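Local structure of charybdin (Charybdis maritima, 2B7U) at residues I159-S162 and Q163-E167; R170-D173 and I174-F178. The protein belongs to the plant ribosome-inactivating proteins, a single-chain member with a mixed beta sheet packed against a largely helical core. All blocks are in the same frame, centred on the assembly; numbering follows the deposited sequence.

Interaction 1 (I159-S162 and Q163-E167)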
ATOM      1  N   ILE A 159      10.424  -1.268   0.728  1.00 14.01           N
ATOM      2  CA  ILE A 159      10.007   0.089   0.405  1.00 13.53           C
ATOM      3  C   ILE A 159       9.544   0.169  -1.058  1.00 13.62           C
ATOM      4  O   ILE A 159       8.501   0.738  -1.360  1.00 14.05           O
ATOM      5  CB  ILE A 159      11.121   1.119   0.656  1.00 13.80           C
ATOM      6  CG1 ILE A 159      11.424   1.195   2.140  1.00 13.73           C
ATOM      7  CG2 ILE A 159      10.717   2.468   0.129  1.00 14.63           C
ATOM      8  CD1 ILE A 159      12.695   1.867   2.493  1.00 14.74           C
ATOM      9  N   VAL A 160      10.332  -0.409  -1.963  1.00 13.27           N
ATOM     10  CA  VAL A 160       9.964  -0.365  -3.365  1.00 12.99           C
ATOM     11  C   VAL A 160       8.612  -1.063  -3.598  1.00 13.04           C
ATOM     12  O   VAL A 160       7.722  -0.531  -4.276  1.00 13.01           O
ATOM     13  CB  VAL A 160      11.085  -0.993  -4.251  1.00 13.45           C
ATOM     14  CG1 VAL A 160      10.611  -1.161  -5.660  1.00 13.82           C
ATOM     15  CG2 VAL A 160      12.319  -0.114  -4.197  1.00 13.87           C
ATOM     16  N   VAL A 161       8.431  -2.253  -3.027  1.00 13.91           N
ATOM     17  CA  VAL A 161       7.164  -2.943  -3.183  1.00 14.59           C
ATOM     18  C   VAL A 161       6.001  -2.154  -2.550  1.00 14.64           C
ATOM     19  O   VAL A 161       4.930  -1.975  -3.157  1.00 14.70           O
ATOM     20  CB  VAL A 161       7.241  -4.352  -2.595  1.00 14.90           C
ATOM     21  CG1 VAL A 161       5.852  -4.970  -2.518  1.00 17.07           C
ATOM     22  CG2 VAL A 161       8.221  -5.211  -3.396  1.00 16.08           C
ATOM     23  N   SER A 162       6.199  -1.646  -1.349  1.00 13.82           N
ATOM     24  CA  SER A 162       5.157  -0.856  -0.683  1.00 14.03           C
ATOM     25  C   SER A 162       4.773   0.362  -1.517  1.00 13.45           C
ATOM     26  O   SER A 162       3.578   0.665  -1.648  1.00 14.38           O
ATOM     27  CB  SER A 162       5.616  -0.429   0.702  1.00 15.55           C
ATOM     28  OG  SER A 162       4.544   0.191   1.406  1.00 19.65           O
ATOM     29  N   GLN A 163       5.753   1.088  -2.055  1.00 12.39           N
ATOM     30  CA  GLN A 163       5.464   2.276  -2.835  1.00 12.59           C
ATOM     31  C   GLN A 163       4.754   1.914  -4.126  1.00 12.29           C
ATOM     32  O   GLN A 163       3.704   2.472  -4.467  1.00 12.60           O
ATOM     33  CB  GLN A 163       6.724   3.066  -3.121  1.00 12.42           C
ATOM     34  CG  GLN A 163       7.329   3.737  -1.914  1.00 14.17           C
ATOM     35  CD  GLN A 163       6.516   4.916  -1.463  1.00 14.49           C
ATOM     36  OE1 GLN A 163       5.836   5.556  -2.266  1.00 14.39           O
ATOM     37  NE2 GLN A 163       6.544   5.202  -0.153  1.00 17.23           N
ATOM     38  N   MET A 164       5.297   0.954  -4.854  1.00 12.69           N
ATOM     39  CA  MET A 164       4.764   0.682  -6.178  1.00 13.26           C
ATOM     40  C   MET A 164       3.489  -0.124  -6.223  1.00 13.04           C
ATOM     41  O   MET A 164       2.810  -0.138  -7.260  1.00 14.20           O
ATOM     42  CB  MET A 164       5.848   0.031  -7.054  1.00 12.47           C
ATOM     43  CG  MET A 164       7.039   0.914  -7.200  1.00 12.44           C
ATOM     44  SD  MET A 164       8.330   0.285  -8.324  1.00 16.47           S
ATOM     45  CE  MET A 164       7.567   0.590  -9.917  1.00 18.39           C
ATOM     46  N   PHE A 165       3.135  -0.787  -5.123  1.00 13.43           N
ATOM     47  CA  PHE A 165       1.865  -1.522  -5.074  1.00 13.85           C
ATOM     48  C   PHE A 165       0.913  -0.922  -4.060  1.00 15.51           C
ATOM     49  O   PHE A 165      -0.202  -0.558  -4.427  1.00 18.04           O
ATOM     50  CB  PHE A 165       2.129  -3.011  -4.921  1.00 15.30           C
ATOM     51  CG  PHE A 165       2.814  -3.566  -6.125  1.00 14.41           C
ATOM     52  CD1 PHE A 165       2.077  -3.862  -7.254  1.00 17.55           C
ATOM     53  CD2 PHE A 165       4.181  -3.660  -6.183  1.00 16.44           C
ATOM     54  CE1 PHE A 165       2.676  -4.306  -8.414  1.00 17.64           C
ATOM     55  CE2 PHE A 165       4.808  -4.099  -7.353  1.00 18.47           C
ATOM     56  CZ  PHE A 165       4.052  -4.431  -8.471  1.00 17.70           C
ATOM     57  N   CYS A 166       1.353  -0.716  -2.836  1.00 14.68           N
ATOM     58  CA  CYS A 166       0.406  -0.195  -1.815  1.00 16.02           C
ATOM     59  C   CYS A 166       0.074   1.292  -2.030  1.00 15.23           C
ATOM     60  O   CYS A 166      -1.107   1.670  -2.118  1.00 14.37           O
ATOM     61  CB  CYS A 166       0.898  -0.448  -0.428  1.00 15.68           C
ATOM     62  SG  CYS A 166       1.228  -2.236  -0.167  1.00 21.38           S
ATOM     63  N   GLU A 167       1.086   2.143  -2.136  1.00 14.44           N
ATOM     64  CA  GLU A 167       0.798   3.550  -2.297  1.00 14.37           C
ATOM     65  C   GLU A 167       0.153   3.834  -3.664  1.00 14.34           C
ATOM     66  O   GLU A 167      -0.732   4.672  -3.792  1.00 13.32           O
ATOM     67  CB  GLU A 167       2.044   4.394  -2.109  1.00 14.48           C
ATOM     68  CG  GLU A 167       2.787   4.153  -0.813  1.00 15.37           C
ATOM     69  CD  GLU A 167       2.019   4.504   0.427  1.00 18.72           C
ATOM     70  OE1 GLU A 167       0.912   5.095   0.324  1.00 17.46           O
ATOM     71  OE2 GLU A 167       2.504   4.173   1.536  1.00 21.77           O
TER
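From Ile-159 to Glu-167 the backbone runs as regular helix until its last turn widens: Gln-163 N bonds to Ile-159 O and Met-164 N to Val-160 O, both i+4, whereas Glu-167 N reaches back five residues to Ser-162 O (2.9 Å, N-H...O 159°). Cys-166 N lies equally near Ser-162 O, but at 120° its bond is weak; the carbonyl thus serves mainly the i+5 donor. With CG1 anti to the backbone N (chi1 170°), Val-160 lies alongside Met-164, and its CG1 lies 3.8 Å from Met-164 SD. The Phe-165 ring presents its edge to the preceding turn: Val-161 O sits in the ring plane, 3.5 Å from Phe-165 CD2, and Val-161 CG1 lies 4.2 Å from the same carbon. Gln-163 runs beside Ile-159 (CG to CG2 4.2 Å), then bends at its second torsion on its way to a hydrogen bond between NE2 and Glu-199 OE1. Ser-162 OG and Glu-167 OE2 both hydrogen-bond the hydroxyl of Tyr-117, which bridges the widened turn from helix 117-124. The i+5 bond identifies a pi-type turn within helix 151-170, the buried helix at the heart of the ribosome-inactivating protein fold.

Interaction 2 (R170-D173 and I174-F178)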
ATOM      1  N   ARG A 170      -3.446   3.030  -3.409  1.00 12.38           N
ATOM      2  CA  ARG A 170      -4.156   4.071  -2.635  1.00 12.17           C
ATOM      3  C   ARG A 170      -4.407   5.365  -3.400  1.00 12.14           C
ATOM      4  O   ARG A 170      -5.412   6.027  -3.141  1.00 13.06           O
ATOM      5  CB  ARG A 170      -3.396   4.388  -1.365  1.00 12.17           C
ATOM      6  CG  ARG A 170      -3.277   3.293  -0.329  1.00 12.97           C
ATOM      7  CD  ARG A 170      -2.314   3.728   0.771  1.00 13.30           C
ATOM      8  NE  ARG A 170      -2.299   2.780   1.880  1.00 14.94           N
ATOM      9  CZ  ARG A 170      -1.205   2.287   2.454  1.00 17.61           C
ATOM     10  NH1 ARG A 170       0.001   2.677   2.066  1.00 20.37           N
ATOM     11  NH2 ARG A 170      -1.316   1.438   3.457  1.00 18.41           N
ATOM     12  N   PHE A 171      -3.492   5.787  -4.272  1.00 12.23           N
ATOM     13  CA  PHE A 171      -3.569   7.121  -4.899  1.00 12.07           C
ATOM     14  C   PHE A 171      -3.419   7.107  -6.399  1.00 13.22           C
ATOM     15  O   PHE A 171      -2.448   6.584  -6.930  1.00 13.84           O
ATOM     16  CB  PHE A 171      -2.510   8.049  -4.311  1.00 12.72           C
ATOM     17  CG  PHE A 171      -2.778   8.430  -2.874  1.00 11.42           C
ATOM     18  CD1 PHE A 171      -3.734   9.384  -2.586  1.00 13.19           C
ATOM     19  CD2 PHE A 171      -2.100   7.827  -1.844  1.00 12.08           C
ATOM     20  CE1 PHE A 171      -3.976   9.727  -1.266  1.00 11.90           C
ATOM     21  CE2 PHE A 171      -2.350   8.163  -0.524  1.00 12.19           C
ATOM     22  CZ  PHE A 171      -3.280   9.120  -0.242  1.00 11.92           C
ATOM     23  N   VAL A 172      -4.384   7.710  -7.077  1.00 13.67           N
ATOM     24  CA  VAL A 172      -4.377   7.840  -8.526  1.00 14.59           C
ATOM     25  C   VAL A 172      -3.095   8.450  -9.063  1.00 14.03           C
ATOM     26  O   VAL A 172      -2.515   7.929 -10.027  1.00 14.65           O
ATOM     27  CB  VAL A 172      -5.623   8.678  -8.978  1.00 15.07           C
ATOM     28  CG1 VAL A 172      -5.584   8.968 -10.479  1.00 16.84           C
ATOM     29  CG2 VAL A 172      -6.914   7.923  -8.572  1.00 17.69           C
ATOM     30  N   ASP A 173      -2.655   9.545  -8.463  1.00 13.96           N
ATOM     31  CA  ASP A 173      -1.519  10.325  -9.005  1.00 14.15           C
ATOM     32  C   ASP A 173      -0.212   9.549  -8.839  1.00 14.28           C
ATOM     33  O   ASP A 173       0.719   9.709  -9.641  1.00 14.27           O
ATOM     34  CB  ASP A 173      -1.406  11.683  -8.310  1.00 14.60           C
ATOM     35  CG  ASP A 173      -2.548  12.605  -8.661  1.00 16.41           C
ATOM     36  OD1 ASP A 173      -2.718  12.882  -9.865  1.00 19.67           O
ATOM     37  OD2 ASP A 173      -3.279  13.018  -7.741  1.00 18.35           O
ATOM     38  N   ILE A 174      -0.139   8.724  -7.799  1.00 13.84           N
ATOM     39  CA  ILE A 174       1.043   7.892  -7.530  1.00 14.11           C
ATOM     40  C   ILE A 174       1.111   6.754  -8.551  1.00 13.96           C
ATOM     41  O   ILE A 174       2.174   6.533  -9.172  1.00 15.00           O
ATOM     42  CB  ILE A 174       1.094   7.398  -6.066  1.00 13.98           C
ATOM     43  CG1 ILE A 174       1.186   8.607  -5.133  1.00 13.46           C
ATOM     44  CG2 ILE A 174       2.297   6.506  -5.841  1.00 14.51           C
ATOM     45  CD1 ILE A 174       1.243   8.281  -3.667  1.00 14.54           C
ATOM     46  N   ALA A 175      -0.006   6.046  -8.763  1.00 14.21           N
ATOM     47  CA  ALA A 175      -0.075   5.030  -9.814  1.00 14.86           C
ATOM     48  C   ALA A 175       0.318   5.603 -11.169  1.00 15.18           C
ATOM     49  O   ALA A 175       1.107   4.990 -11.899  1.00 15.11           O
ATOM     50  CB  ALA A 175      -1.427   4.408  -9.915  1.00 15.20           C
ATOM     51  N   ASN A 176      -0.214   6.770 -11.491  1.00 15.08           N
ATOM     52  CA  ASN A 176       0.115   7.435 -12.775  1.00 15.51           C
ATOM     53  C   ASN A 176       1.603   7.714 -12.872  1.00 15.97           C
ATOM     54  O   ASN A 176       2.241   7.455 -13.915  1.00 15.18           O
ATOM     55  CB  ASN A 176      -0.662   8.745 -12.955  1.00 16.35           C
ATOM     56  CG  ASN A 176      -2.126   8.526 -13.272  1.00 18.02           C
ATOM     57  OD1 ASN A 176      -2.525   7.429 -13.653  1.00 23.26           O
ATOM     58  ND2 ASN A 176      -2.929   9.582 -13.129  1.00 19.54           N
ATOM     59  N   HIS A 177       2.167   8.248 -11.790  1.00 15.75           N
ATOM     60  CA  HIS A 177       3.551   8.649 -11.799  1.00 16.17           C
ATOM     61  C   HIS A 177       4.449   7.463 -12.070  1.00 15.51           C
ATOM     62  O   HIS A 177       5.406   7.542 -12.856  1.00 16.12           O
ATOM     63  CB  HIS A 177       3.950   9.277 -10.463  1.00 16.91           C
ATOM     64  CG  HIS A 177       5.388   9.671 -10.410  1.00 17.87           C
ATOM     65  ND1 HIS A 177       5.881  10.767 -11.082  1.00 19.90           N
ATOM     66  CD2 HIS A 177       6.445   9.101  -9.788  1.00 20.75           C
ATOM     67  CE1 HIS A 177       7.183  10.854 -10.873  1.00 19.77           C
ATOM     68  NE2 HIS A 177       7.549   9.860 -10.092  1.00 21.96           N
ATOM     69  N   PHE A 178       4.157   6.345 -11.417  1.00 14.53           N
ATOM     70  CA  PHE A 178       5.000   5.170 -11.579  1.00 14.64           C
ATOM     71  C   PHE A 178       4.792   4.531 -12.946  1.00 16.04           C
ATOM     72  O   PHE A 178       5.743   3.992 -13.521  1.00 16.70           O
ATOM     73  CB  PHE A 178       4.779   4.162 -10.449  1.00 14.71           C
ATOM     74  CG  PHE A 178       5.279   4.620  -9.108  1.00 14.84           C
ATOM     75  CD1 PHE A 178       6.429   5.391  -8.979  1.00 17.67           C
ATOM     76  CD2 PHE A 178       4.612   4.237  -7.944  1.00 15.05           C
ATOM     77  CE1 PHE A 178       6.893   5.796  -7.719  1.00 18.37           C
ATOM     78  CE2 PHE A 178       5.098   4.619  -6.708  1.00 15.97           C
ATOM     79  CZ  PHE A 178       6.228   5.394  -6.590  1.00 16.34           C
TER
HETATM   80  O   HOH W   1      -1.814  11.996 -12.414  1.00 24.74           O
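Ile-174 CD1 lies oblique to the Phe-171 ring, 3.8 Å from Phe-171 CD2, while the ring of Trp-202 packs against the phenyl group with the two planes about 75° apart. Ile-174 runs beside Phe-171, and its extended end (chi2 180°) brings CD1 to 3.8 Å from Phe-171 CB as well. The Asn-176 amide leans back over the preceding turn, placing ND2 3.8 Å from Val-172 CG1. At the edge of the His-177 imidazole, in its plane, lies Phe-178 CE1, and His-177 NE2 hydrogen-bonds Lys-189 O. Phe-171 leaves helical geometry after helix 151-170 and occupies the N-cap position of helix 172-180, a break of one residue between two helices. Its carbonyl starts the new helix: Ala-175 N donates to Phe-171 O almost straight (3.1 Å, 178°), with a weak second bond from Ile-174 N. Farther along, His-177 N approaches Asp-173 O (3.0 Å) from above the carbonyl plane. On the more open side, one water donates to Asp-173 OD1 and accepts from Asn-176 ND2, at 2.8 Å from each, linking side chains three residues apart. Asp-173 OD1 also hydrogen-bonds N4 of a bound MES molecule, probably from the crystallisation liquor.

Overall arrangement
Interactions 1 and 2 follow in series on helices 151-170 and 172-180, their centres 11 Å apart, and the second helix folds back against the first. Phe-178 CE2 lies 3.4 Å from Gln-163 O and Phe-178 CD2 4.0 Å from Met-164 CA, while Ile-174 CB is 4.0 Å from Glu-167 O. Shared neighbours tie the two together: Tyr-133 touches Ile-159, Gln-163 and Phe-178, and Glu-199, already a partner in interaction 1, also touches Ile-174. Between them, Arg-170 forms a salt bridge with Glu-167 and a cation-pi contact with Trp-202. Interaction 1 is wholly buried; interaction 2 is partly so, and the MES site lies at interaction 2 rather than interaction 1.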